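Local coordinates for malonyl acyl carrier protein transacylase (Streptococcus pneumoniae, PDB 3IM8) that probably transfers the malonyl group from malonyl-CoA to holo acyl carrier protein, an acyl-transfer step of fatty acid synthesis, at residues A123-K129 with K193-F198; A144-A148 with R176-L181; K3-A9 with I266-I272; F254-I258 with F281-I285; Y26-T32 with R74-K79. All blocks are in the same frame, centred on the assembly; numbering follows the deposited sequence.

Contacts 3 and 4 form a continuous apolar core: contact 3 joins two neighbouring strands of the parallel sheet by backbone hydrogen bonds, and contact 4 is purely hydrophobic, its two helices resting on one face of those strands. Contact 5 belongs to the helical layer on the other face; Leu-76 reaches the sheet of contact 3, while polar groups towards its outer side add hydrogen bonds and a bridging water. About 47 Å from contact 5, centre to centre, contact 2 pairs two helices of the smaller mixed-sheet region through alanine and leucine. Contact 1 is a partly exposed pairing of two loops beside the predicted active site, held by a salt bridge, a water and proline packing.

Contact 1. Residues A123-K129 with K193-F198; sequences APADSGK and KVSGPF
Asp-126 and Lys-193 supply the charged link between these two loops. NZ of Lys-193 approaches OD2 of Asp-126 at 3.2 Å from above the carboxylate plane, 42° out of it. A bend in the lysine chain (chi2 -71°) folds the amine back to the acid, and at the surface both charged groups can pair while staying hydrated. Further in, one water donates to O of Ser-195 at 2.8 Å and to O of Ser-127 at 3.3 Å, joining two acceptors that could not bond to each other. CA of Gly-196 makes a C-H...O contact with O of Ala-123 (3.6 Å), an approach eased by the lack of a side chain. The loop 123-129 is itself shaped by a type I turn: O of Pro-124 accepts from N of Ser-127 and also from its OG, 2.7 Å away. Apolar packing is compact. CB of Ala-123 touches CD of Pro-197 (3.7 Å) and CE2 of Phe-198 (4.0 Å), while Gly-128 lets its backbone pass beside the proline ring. The first loop leads from helix 105-122 into strand 129-134; the second runs from strand 188-191 towards helix 204-215 and carries the predicted catalytic His-199 just beyond Phe-198.

Contact 2. Residues A144-A148 with R176-L181; sequences ACQKA and RAVELL
Ala-148 and Ala-177 meet where the two helices come nearest, with CB of Ala-148 only 3.5 Å from N of Ala-177 and 3.9 Å from its CB. Such small side chains let the short axes approach to 8.3 Å while crossing at 134°. One turn earlier, CB of Ala-144 sits against CD2 of Leu-181 at 3.7 Å and faces CB of Leu-180 at 4.1 Å. The leucine branches thus fill the room that alanine leaves, and Val-154 closes over both Ala-148 and Ala-177 from the sheet below. Towards solvent the chemistry changes. Leu-180 CD1 reaches CB of Lys-147 at 3.6 Å, and the side chains cross at about a right angle; the lysine turns at chi3 (-58°), keeping its CD methylene against the leucine while the amine points to the solvent side. CG of Leu-180 also lies beneath the centre of the Arg-176 guanidinium. That arginine sets its aliphatic CG against CB of Ala-148 (4.0 Å). No hydrogen bond crosses the interface. Two helices on one face of an antiparallel sheet of strands 188-191, 129-134, 164-169 and 154-161 give the ferredoxin-like small subdomain known from FabD-type acyltransferases.

Contact 3. Residues K3-A9 with I266-I272; sequences KTAFLFA and ISNFIEI
Ile-272 lies side by side with Phe-8, its bridge partner on the adjacent parallel strand, and reaches back to Phe-6 as well. Its CB is 3.8 Å from CD2 of Phe-8. CG1 then passes over one face of the Phe-8 ring, 3.9 Å from the centroid and 14° off the normal, a CH-pi contact. The CG2 branch touches the same ring at CE2 (4.0 Å). At the tip, CD1 meets CD2 of Phe-6 at 3.7 Å, an off-centre CH-pi approach. Branching at CB, which suits a strand, gives CG1 and CG2 to Phe-8, while chi1 -52° and chi2 -59° turn CD1 to Phe-6. Ile-270 continues this face, its CD1 set against CE1 of Phe-6; on the other face Leu-7 CD1 packs on CD1 of Phe-269, both at 3.8 Å. Beneath runs a regular ladder, from Asn-268 N to Lys-3 O through Ala-5, Ile-270 and Leu-7 to Ile-272 N (2.9 Å from Leu-7 O), with a weak last rung at Ala-9. Strand 85-88 flanks one side and 290-294 the other, making these the central strands of the parallel sheet in the alpha/beta-hydrolase-like subdomain of this acyltransferase family, close to the putative nucleophile elbow.

Contact 4. Residues F254-I258 with F281-I285; sequences FYESI and FVKKI
Ile-258 and Val-282 touch most tightly here: CD1 of the isoleucine presses on CG2 of the valine at 3.4 Å, closer than usual for methyl groups. The same CG2 lies at the edge of the Phe-254 ring, 3.8 Å from CE1. Ile-285 pushes its CD1 between Tyr-255 CB (3.7 Å) and Ile-258 CG1 (3.8 Å), wedged between two residues one turn apart on helix 254-263. CE1 of Phe-254 also meets CB of Phe-281 at 3.6 Å, and the two rings stand obliquely with planes 59° apart. The axes lie 10.5 Å apart, and large apolar side chains span the interval without any hydrogen bond. Helix 277-285 is the crossover of the beta-alpha-beta unit formed with strands 268-272 and 290-294, and helix 254-263 packs beside it on the same face of the parallel sheet. The Phe-254 ring is held in place from its own helix: CG1 of Ile-258 lies over one of its faces, and chi1 of -173° swings the ring towards 281-285. Further out, Leu-7 and Phe-269 of the sheet support both Ile-258 and Val-282. On another side Phe-281 rests on Asn-160 and Thr-161, and Tyr-255 on Tyr-159, all of strand 154-161.

Contact 5. Residues Y26-T32 with R74-K79; sequences YPIVKET and RLLQEK
Tyr-26 turns a ring face to Leu-75, and the two side chains cross at about a right angle. CD1 of Leu-75 stands 3.7 Å from the ring centroid, 19° off the normal, a CH-pi contact. Lys-79 comes instead to the edge of that ring, its NZ making a weak hydrogen bond to Tyr-26 OH at 3.3 Å; tyrosine suits this place because its ring can be buried while its hydroxyl meets Lys-79. Glu-78 and Ile-28 slide past each other in opposite directions, with OE2 of the acid 3.5 Å from CG2 of the isoleucine. A water extends the carboxylate's reach, donating to OE2 at 2.6 Å and accepting from N of Ile-28 in the first turn of its helix. At the other end Arg-74 runs extended from CG to NE, and its NH1 gives a hydrogen bond to OG1 of Thr-32 at 2.9 Å, 20° out of the guanidinium plane. That hydroxyl in turn donates to O of Ile-28, which fixes its rotation. Between these poles Val-29 CG2 touches CB of Leu-75. The short helix axes run nearly antiparallel, at 154°; helix 58-78 lies on the parallel sheet of the large subdomain, with helix 27-40 packed against it.

Contact 1. Residues A123-K129 with K193-F198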
# COMPACT_ATOMS: atom_id res chain seq x y z
N ALA A 123 -14.08 -4.45 -8.61
CA ALA A 123 -13.93 -5.57 -7.71
C ALA A 123 -14.50 -5.22 -6.33
O ALA A 123 -13.75 -4.75 -5.46
CB ALA A 123 -12.44 -5.98 -7.61
N PRO A 124 -15.84 -5.41 -6.11
CA PRO A 124 -16.36 -4.92 -4.78
C PRO A 124 -15.77 -5.69 -3.57
O PRO A 124 -15.27 -6.84 -3.73
CB PRO A 124 -17.91 -5.06 -4.91
CG PRO A 124 -18.18 -5.14 -6.44
CD PRO A 124 -16.94 -5.86 -7.01
N ALA A 125 -15.84 -5.08 -2.38
CA ALA A 125 -15.13 -5.55 -1.17
C ALA A 125 -15.49 -6.97 -0.72
O ALA A 125 -14.66 -7.68 -0.11
CB ALA A 125 -15.32 -4.58 -0.00
N ASP A 126 -16.71 -7.39 -1.04
CA ASP A 126 -17.14 -8.72 -0.66
C ASP A 126 -17.01 -9.75 -1.79
O ASP A 126 -17.25 -10.92 -1.54
CB ASP A 126 -18.60 -8.70 -0.12
CG ASP A 126 -18.99 -10.00 0.66
OD1 ASP A 126 -20.14 -10.45 0.45
OD2 ASP A 126 -18.18 -10.57 1.45
N SER A 127 -16.64 -9.34 -3.02
CA SER A 127 -16.56 -10.28 -4.18
C SER A 127 -15.25 -11.12 -4.15
O SER A 127 -14.36 -10.84 -3.34
CB SER A 127 -16.74 -9.51 -5.50
OG SER A 127 -15.65 -8.62 -5.69
N GLY A 128 -15.13 -12.14 -5.00
CA GLY A 128 -13.95 -13.05 -5.01
C GLY A 128 -13.40 -13.57 -3.66
O GLY A 128 -14.10 -13.62 -2.67
N LYS A 129 -12.14 -13.98 -3.60
CA LYS A 129 -11.63 -14.57 -2.36
C LYS A 129 -10.13 -14.24 -2.23
O LYS A 129 -9.50 -13.93 -3.23
CB LYS A 129 -11.92 -16.10 -2.33
CG LYS A 129 -11.58 -16.80 -0.97
CD LYS A 129 -12.35 -18.10 -0.63
CE LYS A 129 -11.71 -18.72 0.66
NZ LYS A 129 -12.47 -19.77 1.45
N LYS A 193 -11.24 -11.27 4.82
CA LYS A 193 -12.38 -10.44 4.36
C LYS A 193 -12.05 -8.92 4.36
O LYS A 193 -12.64 -8.14 5.15
CB LYS A 193 -13.67 -10.75 5.16
CG LYS A 193 -14.46 -12.01 4.73
CD LYS A 193 -15.15 -11.81 3.33
CE LYS A 193 -15.78 -13.14 2.82
NZ LYS A 193 -16.30 -13.11 1.38
N VAL A 194 -11.14 -8.51 3.46
CA VAL A 194 -10.49 -7.18 3.49
C VAL A 194 -10.88 -6.29 2.28
O VAL A 194 -11.11 -5.09 2.42
CB VAL A 194 -8.93 -7.33 3.64
CG1 VAL A 194 -8.16 -6.00 3.42
CG2 VAL A 194 -8.57 -7.93 5.03
N SER A 195 -10.98 -6.90 1.10
CA SER A 195 -11.22 -6.14 -0.14
C SER A 195 -11.55 -7.10 -1.29
O SER A 195 -11.47 -8.36 -1.13
CB SER A 195 -9.99 -5.30 -0.54
OG SER A 195 -8.86 -6.14 -0.76
N GLY A 196 -11.91 -6.53 -2.44
CA GLY A 196 -12.01 -7.32 -3.65
C GLY A 196 -10.69 -8.02 -3.96
O GLY A 196 -9.65 -7.71 -3.34
N PRO A 197 -10.69 -8.95 -4.94
CA PRO A 197 -9.42 -9.63 -5.23
C PRO A 197 -8.46 -8.72 -6.05
O PRO A 197 -8.23 -8.98 -7.20
CB PRO A 197 -9.87 -10.88 -6.02
CG PRO A 197 -11.16 -10.47 -6.73
CD PRO A 197 -11.73 -9.25 -5.96
N PHE A 198 -7.93 -7.66 -5.42
CA PHE A 198 -7.02 -6.68 -6.00
C PHE A 198 -5.69 -7.37 -6.34
O PHE A 198 -5.31 -8.38 -5.70
CB PHE A 198 -6.75 -5.56 -4.97
CG PHE A 198 -7.96 -4.71 -4.63
CD1 PHE A 198 -7.92 -3.89 -3.52
CD2 PHE A 198 -9.09 -4.68 -5.44
CE1 PHE A 198 -8.99 -3.04 -3.20
CE2 PHE A 198 -10.18 -3.85 -5.13
CZ PHE A 198 -10.13 -3.02 -3.99
O HOH W 1 -11.23 -10.85 -2.35

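Contact 2. Residues A144-A148 with R176-L181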
# COMPACT_ATOMS: atom_id res chain seq x y z
N ALA A 144 0.59 -24.30 -7.22
CA ALA A 144 -0.79 -24.58 -6.86
C ALA A 144 -1.75 -23.64 -7.59
O ALA A 144 -2.76 -24.10 -8.18
CB ALA A 144 -0.95 -24.52 -5.37
N CYS A 145 -1.44 -22.34 -7.60
CA CYS A 145 -2.30 -21.36 -8.26
C CYS A 145 -2.35 -21.56 -9.79
O CYS A 145 -3.37 -21.31 -10.46
CB CYS A 145 -1.82 -19.93 -7.96
SG CYS A 145 -2.05 -19.42 -6.23
N GLN A 146 -1.22 -21.97 -10.34
CA GLN A 146 -1.16 -22.32 -11.75
C GLN A 146 -2.07 -23.48 -12.14
O GLN A 146 -2.92 -23.29 -13.03
CB GLN A 146 0.29 -22.46 -12.25
CG GLN A 146 0.74 -21.07 -12.78
CD GLN A 146 2.24 -20.86 -12.69
OE1 GLN A 146 3.00 -21.84 -12.60
NE2 GLN A 146 2.68 -19.57 -12.72
N LYS A 147 -1.96 -24.63 -11.47
CA LYS A 147 -2.89 -25.75 -11.70
C LYS A 147 -4.36 -25.31 -11.57
O LYS A 147 -5.20 -25.64 -12.40
CB LYS A 147 -2.63 -26.87 -10.72
CG LYS A 147 -3.21 -28.22 -11.16
CD LYS A 147 -2.66 -29.35 -10.29
CE LYS A 147 -1.09 -29.47 -10.32
NZ LYS A 147 -0.45 -30.08 -9.07
N ALA A 148 -4.64 -24.51 -10.54
CA ALA A 148 -6.02 -24.08 -10.27
C ALA A 148 -6.59 -23.09 -11.27
O ALA A 148 -7.80 -22.96 -11.32
CB ALA A 148 -6.11 -23.49 -8.86
N ARG A 176 -10.02 -24.11 -5.22
CA ARG A 176 -9.27 -25.22 -5.85
C ARG A 176 -7.79 -25.08 -5.48
O ARG A 176 -7.15 -26.07 -5.05
CB ARG A 176 -9.55 -25.28 -7.39
CG ARG A 176 -8.83 -26.39 -8.26
CD ARG A 176 -9.05 -27.93 -7.92
NE ARG A 176 -8.04 -28.76 -8.67
CZ ARG A 176 -7.48 -29.92 -8.25
NH1 ARG A 176 -7.80 -30.45 -7.08
NH2 ARG A 176 -6.59 -30.55 -9.01
N ALA A 177 -7.26 -23.84 -5.58
CA ALA A 177 -5.91 -23.52 -5.09
C ALA A 177 -5.58 -23.94 -3.64
O ALA A 177 -4.54 -24.52 -3.42
CB ALA A 177 -5.63 -22.03 -5.27
N VAL A 178 -6.43 -23.65 -2.65
CA VAL A 178 -6.14 -24.07 -1.25
C VAL A 178 -6.21 -25.58 -1.07
O VAL A 178 -5.45 -26.15 -0.30
CB VAL A 178 -7.01 -23.35 -0.13
CG1 VAL A 178 -6.67 -21.86 -0.01
CG2 VAL A 178 -8.49 -23.56 -0.29
N GLU A 179 -7.11 -26.22 -1.82
CA GLU A 179 -7.22 -27.69 -1.81
C GLU A 179 -5.89 -28.23 -2.28
O GLU A 179 -5.30 -29.13 -1.67
CB GLU A 179 -8.36 -28.14 -2.74
CG GLU A 179 -8.46 -29.67 -2.96
CD GLU A 179 -9.40 -30.02 -4.10
OE1 GLU A 179 -10.58 -29.59 -4.02
OE2 GLU A 179 -8.96 -30.71 -5.08
N LEU A 180 -5.36 -27.64 -3.36
CA LEU A 180 -4.07 -28.10 -3.84
C LEU A 180 -2.99 -27.79 -2.80
O LEU A 180 -2.12 -28.61 -2.57
CB LEU A 180 -3.76 -27.50 -5.21
CG LEU A 180 -4.45 -28.18 -6.39
CD1 LEU A 180 -4.38 -27.24 -7.59
CD2 LEU A 180 -3.82 -29.57 -6.69
N LEU A 181 -3.08 -26.63 -2.13
CA LEU A 181 -2.11 -26.29 -1.06
C LEU A 181 -2.16 -27.26 0.16
O LEU A 181 -1.12 -27.69 0.66
CB LEU A 181 -2.26 -24.81 -0.62
CG LEU A 181 -1.90 -23.76 -1.71
CD1 LEU A 181 -2.68 -22.40 -1.65
CD2 LEU A 181 -0.42 -23.51 -1.84

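Contact 3. Residues K3-A9 with I266-I272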
# COMPACT_ATOMS: atom_id res chain seq x y z
N LYS A 3 20.93 5.38 3.98
CA LYS A 3 20.71 5.11 5.45
C LYS A 3 19.23 4.83 5.86
O LYS A 3 18.95 3.79 6.44
CB LYS A 3 21.38 6.20 6.31
CG LYS A 3 22.07 5.67 7.51
CD LYS A 3 23.07 6.65 8.08
CE LYS A 3 23.45 6.16 9.43
NZ LYS A 3 22.18 5.66 10.04
N THR A 4 18.28 5.72 5.58
CA THR A 4 16.88 5.51 6.07
C THR A 4 15.85 5.39 4.91
O THR A 4 15.89 6.18 3.97
CB THR A 4 16.44 6.64 7.06
OG1 THR A 4 17.24 6.60 8.22
CG2 THR A 4 14.96 6.46 7.52
N ALA A 5 14.94 4.39 4.99
CA ALA A 5 13.75 4.31 4.09
C ALA A 5 12.41 4.54 4.82
O ALA A 5 12.22 4.01 5.92
CB ALA A 5 13.72 2.98 3.36
N PHE A 6 11.52 5.35 4.22
CA PHE A 6 10.13 5.50 4.71
C PHE A 6 9.25 4.49 3.94
O PHE A 6 9.30 4.39 2.71
CB PHE A 6 9.59 6.93 4.54
CG PHE A 6 10.22 7.97 5.49
CD1 PHE A 6 11.28 7.65 6.35
CD2 PHE A 6 9.74 9.26 5.51
CE1 PHE A 6 11.83 8.63 7.22
CE2 PHE A 6 10.27 10.24 6.35
CZ PHE A 6 11.32 9.92 7.21
N LEU A 7 8.45 3.75 4.69
CA LEU A 7 7.59 2.73 4.13
C LEU A 7 6.16 3.22 4.36
O LEU A 7 5.72 3.39 5.50
CB LEU A 7 7.82 1.44 4.87
CG LEU A 7 9.25 0.89 4.80
CD1 LEU A 7 9.34 -0.39 5.62
CD2 LEU A 7 9.78 0.66 3.37
N PHE A 8 5.40 3.43 3.28
CA PHE A 8 4.06 4.03 3.48
C PHE A 8 2.90 3.00 3.54
O PHE A 8 2.78 2.15 2.69
CB PHE A 8 3.79 5.07 2.42
CG PHE A 8 4.66 6.31 2.54
CD1 PHE A 8 5.97 6.32 2.09
CD2 PHE A 8 4.13 7.50 3.04
CE1 PHE A 8 6.76 7.47 2.18
CE2 PHE A 8 4.88 8.65 3.11
CZ PHE A 8 6.21 8.64 2.69
N ALA A 9 2.05 3.12 4.57
CA ALA A 9 0.80 2.36 4.73
C ALA A 9 -0.09 2.20 3.49
O ALA A 9 -0.20 3.11 2.68
CB ALA A 9 -0.06 3.00 5.90
N ILE A 266 20.35 0.48 2.90
CA ILE A 266 19.56 1.20 3.91
C ILE A 266 19.52 0.42 5.25
O ILE A 266 19.25 -0.78 5.25
CB ILE A 266 18.16 1.78 3.42
CG1 ILE A 266 17.01 0.94 3.93
CG2 ILE A 266 18.07 2.04 1.93
CD1 ILE A 266 16.65 1.33 5.30
N SER A 267 19.80 1.10 6.38
CA SER A 267 19.87 0.44 7.71
C SER A 267 18.60 0.55 8.59
O SER A 267 18.21 -0.43 9.28
CB SER A 267 21.10 0.95 8.50
OG SER A 267 21.10 2.36 8.58
N ASN A 268 17.96 1.71 8.52
CA ASN A 268 16.89 2.13 9.39
C ASN A 268 15.53 2.17 8.62
O ASN A 268 15.45 2.75 7.53
CB ASN A 268 17.27 3.55 9.81
CG ASN A 268 16.86 3.89 11.22
OD1 ASN A 268 16.22 4.93 11.46
ND2 ASN A 268 17.23 3.03 12.18
N PHE A 269 14.46 1.59 9.15
CA PHE A 269 13.14 1.68 8.46
C PHE A 269 12.09 2.43 9.27
O PHE A 269 11.93 2.13 10.45
CB PHE A 269 12.57 0.31 8.04
CG PHE A 269 13.40 -0.42 7.00
CD1 PHE A 269 13.09 -0.31 5.65
CD2 PHE A 269 14.47 -1.26 7.39
CE1 PHE A 269 13.83 -0.98 4.68
CE2 PHE A 269 15.22 -1.96 6.42
CZ PHE A 269 14.91 -1.82 5.07
N ILE A 270 11.42 3.42 8.66
CA ILE A 270 10.35 4.17 9.41
C ILE A 270 9.07 3.96 8.65
O ILE A 270 8.96 4.36 7.47
CB ILE A 270 10.66 5.68 9.61
CG1 ILE A 270 11.88 5.85 10.57
CG2 ILE A 270 9.48 6.41 10.25
CD1 ILE A 270 12.38 7.29 10.70
N GLU A 271 8.11 3.28 9.29
CA GLU A 271 6.82 3.09 8.63
C GLU A 271 5.96 4.30 8.96
O GLU A 271 5.81 4.69 10.13
CB GLU A 271 6.15 1.77 9.08
CG GLU A 271 4.71 1.66 8.59
CD GLU A 271 4.10 0.36 8.95
OE1 GLU A 271 4.65 -0.32 9.85
OE2 GLU A 271 3.06 0.01 8.36
N ILE A 272 5.41 4.92 7.92
CA ILE A 272 4.59 6.12 8.06
C ILE A 272 3.14 5.66 8.19
O ILE A 272 2.68 4.95 7.32
CB ILE A 272 4.70 6.99 6.79
CG1 ILE A 272 6.15 7.25 6.43
CG2 ILE A 272 3.83 8.32 6.95
CD1 ILE A 272 6.93 7.96 7.54

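Contact 4. Residues F254-I258 with F281-I285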
# COMPACT_ATOMS: atom_id res chain seq x y z
N PHE A 254 6.47 -7.16 -1.82
CA PHE A 254 6.98 -6.36 -0.72
C PHE A 254 8.39 -6.81 -0.26
O PHE A 254 9.28 -5.98 -0.19
CB PHE A 254 5.99 -6.29 0.48
CG PHE A 254 6.44 -5.34 1.58
CD1 PHE A 254 6.95 -5.83 2.78
CD2 PHE A 254 6.35 -3.94 1.39
CE1 PHE A 254 7.36 -4.98 3.78
CE2 PHE A 254 6.79 -3.04 2.37
CZ PHE A 254 7.29 -3.56 3.59
N TYR A 255 8.58 -8.11 0.02
CA TYR A 255 9.88 -8.53 0.61
C TYR A 255 11.04 -8.34 -0.34
O TYR A 255 12.13 -7.99 0.08
CB TYR A 255 9.85 -9.93 1.23
CG TYR A 255 9.56 -11.11 0.31
CD1 TYR A 255 8.29 -11.72 0.31
CD2 TYR A 255 10.55 -11.65 -0.52
CE1 TYR A 255 8.01 -12.82 -0.50
CE2 TYR A 255 10.29 -12.74 -1.34
CZ TYR A 255 9.02 -13.32 -1.31
OH TYR A 255 8.74 -14.39 -2.10
N GLU A 256 10.77 -8.55 -1.64
CA GLU A 256 11.80 -8.31 -2.66
C GLU A 256 12.18 -6.85 -2.68
O GLU A 256 13.35 -6.53 -2.84
CB GLU A 256 11.28 -8.67 -4.03
CG GLU A 256 11.14 -10.17 -4.23
CD GLU A 256 10.29 -10.46 -5.44
OE1 GLU A 256 9.22 -11.15 -5.26
OE2 GLU A 256 10.69 -9.93 -6.52
N SER A 257 11.18 -5.98 -2.53
CA SER A 257 11.43 -4.54 -2.43
C SER A 257 12.29 -4.17 -1.20
O SER A 257 13.15 -3.29 -1.29
CB SER A 257 10.10 -3.77 -2.41
OG SER A 257 9.38 -4.06 -3.59
N ILE A 258 12.04 -4.82 -0.06
CA ILE A 258 12.83 -4.59 1.16
C ILE A 258 14.28 -5.07 0.94
O ILE A 258 15.24 -4.45 1.44
CB ILE A 258 12.24 -5.29 2.40
CG1 ILE A 258 10.85 -4.76 2.78
CG2 ILE A 258 13.20 -5.08 3.61
CD1 ILE A 258 10.83 -3.28 3.21
N PHE A 281 5.84 -6.97 8.79
CA PHE A 281 6.47 -7.65 7.66
C PHE A 281 8.00 -7.53 7.71
O PHE A 281 8.68 -8.52 7.59
CB PHE A 281 5.97 -7.08 6.30
CG PHE A 281 4.48 -7.28 6.01
CD1 PHE A 281 3.85 -6.48 5.08
CD2 PHE A 281 3.72 -8.27 6.63
CE1 PHE A 281 2.51 -6.63 4.78
CE2 PHE A 281 2.37 -8.45 6.29
CZ PHE A 281 1.77 -7.60 5.39
N VAL A 282 8.55 -6.33 7.87
CA VAL A 282 10.04 -6.14 7.87
C VAL A 282 10.75 -6.84 9.08
O VAL A 282 11.96 -7.19 9.02
CB VAL A 282 10.39 -4.60 7.81
CG1 VAL A 282 11.90 -4.35 8.03
CG2 VAL A 282 9.87 -3.95 6.45
N LYS A 283 10.02 -7.02 10.18
CA LYS A 283 10.51 -7.71 11.37
C LYS A 283 10.70 -9.20 11.06
O LYS A 283 11.60 -9.83 11.59
CB LYS A 283 9.48 -7.59 12.49
CG LYS A 283 9.98 -7.12 13.83
CD LYS A 283 10.46 -8.26 14.72
CE LYS A 283 10.76 -7.76 16.14
NZ LYS A 283 11.86 -8.55 16.73
N LYS A 284 9.82 -9.77 10.24
CA LYS A 284 9.96 -11.13 9.80
C LYS A 284 11.06 -11.23 8.73
O LYS A 284 11.92 -12.09 8.81
CB LYS A 284 8.63 -11.71 9.30
CG LYS A 284 7.39 -11.37 10.14
CD LYS A 284 6.95 -12.50 11.05
CE LYS A 284 5.62 -12.20 11.71
NZ LYS A 284 5.02 -13.46 12.26
N ILE A 285 11.06 -10.33 7.75
CA ILE A 285 12.11 -10.31 6.72
C ILE A 285 13.48 -10.21 7.34
O ILE A 285 14.37 -10.95 7.00
CB ILE A 285 11.92 -9.16 5.68
CG1 ILE A 285 10.58 -9.37 4.95
CG2 ILE A 285 13.08 -9.11 4.68
CD1 ILE A 285 9.90 -8.09 4.45

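Contact 5. Residues Y26-T32 with R74-K79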
# COMPACT_ATOMS: atom_id res chain seq x y z
N TYR A 26 -0.09 20.38 14.87
CA TYR A 26 0.90 20.74 13.89
C TYR A 26 0.30 21.42 12.65
O TYR A 26 -0.38 20.77 11.87
CB TYR A 26 1.70 19.47 13.53
CG TYR A 26 2.51 18.91 14.68
CD1 TYR A 26 3.73 19.47 15.05
CD2 TYR A 26 2.07 17.81 15.40
CE1 TYR A 26 4.46 18.97 16.12
CE2 TYR A 26 2.83 17.30 16.47
CZ TYR A 26 4.00 17.90 16.81
OH TYR A 26 4.74 17.38 17.86
N PRO A 27 0.52 22.74 12.45
CA PRO A 27 -0.02 23.36 11.21
C PRO A 27 0.35 22.69 9.88
O PRO A 27 -0.42 22.77 8.92
CB PRO A 27 0.58 24.77 11.21
CG PRO A 27 0.78 25.07 12.71
CD PRO A 27 1.24 23.71 13.28
N ILE A 28 1.53 22.07 9.78
CA ILE A 28 1.90 21.40 8.53
C ILE A 28 0.89 20.27 8.24
O ILE A 28 0.57 20.00 7.08
CB ILE A 28 3.38 20.89 8.46
CG1 ILE A 28 3.76 20.41 7.06
CG2 ILE A 28 3.61 19.75 9.44
CD1 ILE A 28 3.68 21.46 5.95
N VAL A 29 0.38 19.65 9.32
CA VAL A 29 -0.65 18.57 9.21
C VAL A 29 -2.05 19.10 8.81
O VAL A 29 -2.65 18.59 7.82
CB VAL A 29 -0.60 17.52 10.41
CG1 VAL A 29 -1.72 16.45 10.30
CG2 VAL A 29 0.76 16.81 10.40
N LYS A 30 -2.52 20.14 9.51
CA LYS A 30 -3.81 20.77 9.21
C LYS A 30 -3.82 21.23 7.78
O LYS A 30 -4.75 20.95 7.05
CB LYS A 30 -4.14 21.92 10.23
CG LYS A 30 -5.21 22.98 9.81
CD LYS A 30 -5.96 23.58 11.00
CE LYS A 30 -6.99 24.67 10.50
NZ LYS A 30 -8.10 24.19 9.66
N GLU A 31 -2.78 21.96 7.37
CA GLU A 31 -2.65 22.40 6.00
C GLU A 31 -2.74 21.23 5.03
O GLU A 31 -3.50 21.28 4.10
CB GLU A 31 -1.30 23.14 5.77
CG GLU A 31 -0.98 23.45 4.28
CD GLU A 31 -1.71 24.71 3.70
OE1 GLU A 31 -1.57 24.95 2.49
OE2 GLU A 31 -2.40 25.46 4.45
N THR A 32 -1.97 20.15 5.25
CA THR A 32 -2.03 19.00 4.32
C THR A 32 -3.47 18.41 4.18
O THR A 32 -3.95 18.14 3.06
CB THR A 32 -0.94 17.90 4.70
OG1 THR A 32 0.36 18.50 4.64
CG2 THR A 32 -0.96 16.66 3.74
N ARG A 74 5.31 14.64 6.03
CA ARG A 74 5.64 16.06 6.08
C ARG A 74 5.98 16.52 7.50
O ARG A 74 6.89 17.34 7.69
CB ARG A 74 4.54 16.93 5.46
CG ARG A 74 4.52 16.93 3.97
CD ARG A 74 3.28 17.63 3.44
NE ARG A 74 3.26 17.75 1.98
CZ ARG A 74 2.37 18.48 1.32
NH1 ARG A 74 1.45 19.16 2.01
NH2 ARG A 74 2.43 18.58 -0.01
N LEU A 75 5.28 15.98 8.49
CA LEU A 75 5.62 16.24 9.89
C LEU A 75 7.04 15.75 10.23
O LEU A 75 7.85 16.52 10.80
CB LEU A 75 4.57 15.68 10.86
CG LEU A 75 4.82 15.78 12.38
CD1 LEU A 75 5.17 17.19 12.86
CD2 LEU A 75 3.64 15.25 13.17
N LEU A 76 7.33 14.48 9.89
CA LEU A 76 8.65 13.92 10.05
C LEU A 76 9.72 14.84 9.40
O LEU A 76 10.76 15.10 10.02
CB LEU A 76 8.73 12.46 9.51
CG LEU A 76 7.99 11.36 10.31
CD1 LEU A 76 8.55 10.04 10.02
CD2 LEU A 76 8.14 11.62 11.82
N GLN A 77 9.43 15.37 8.20
CA GLN A 77 10.33 16.31 7.53
C GLN A 77 10.64 17.56 8.36
O GLN A 77 11.81 17.96 8.48
CB GLN A 77 9.81 16.74 6.16
CG GLN A 77 9.94 15.68 5.08
CD GLN A 77 9.63 16.24 3.73
OE1 GLN A 77 8.51 16.73 3.46
NE2 GLN A 77 10.59 16.13 2.83
N GLU A 78 9.61 18.15 8.96
CA GLU A 78 9.74 19.26 9.91
C GLU A 78 10.56 18.94 11.16
O GLU A 78 11.23 19.82 11.67
CB GLU A 78 8.34 19.74 10.35
CG GLU A 78 8.32 20.77 11.53
CD GLU A 78 6.90 21.19 11.94
OE1 GLU A 78 6.60 21.07 13.15
OE2 GLU A 78 6.08 21.63 11.07
N LYS A 79 10.48 17.71 11.68
CA LYS A 79 11.32 17.27 12.83
C LYS A 79 12.76 16.83 12.42
O LYS A 79 13.55 16.37 13.25
CB LYS A 79 10.61 16.17 13.65
CG LYS A 79 9.20 16.57 14.17
CD LYS A 79 9.17 17.30 15.55
CE LYS A 79 7.87 18.08 15.77
NZ LYS A 79 7.67 18.74 17.11
O HOH W 2 3.63 22.32 11.48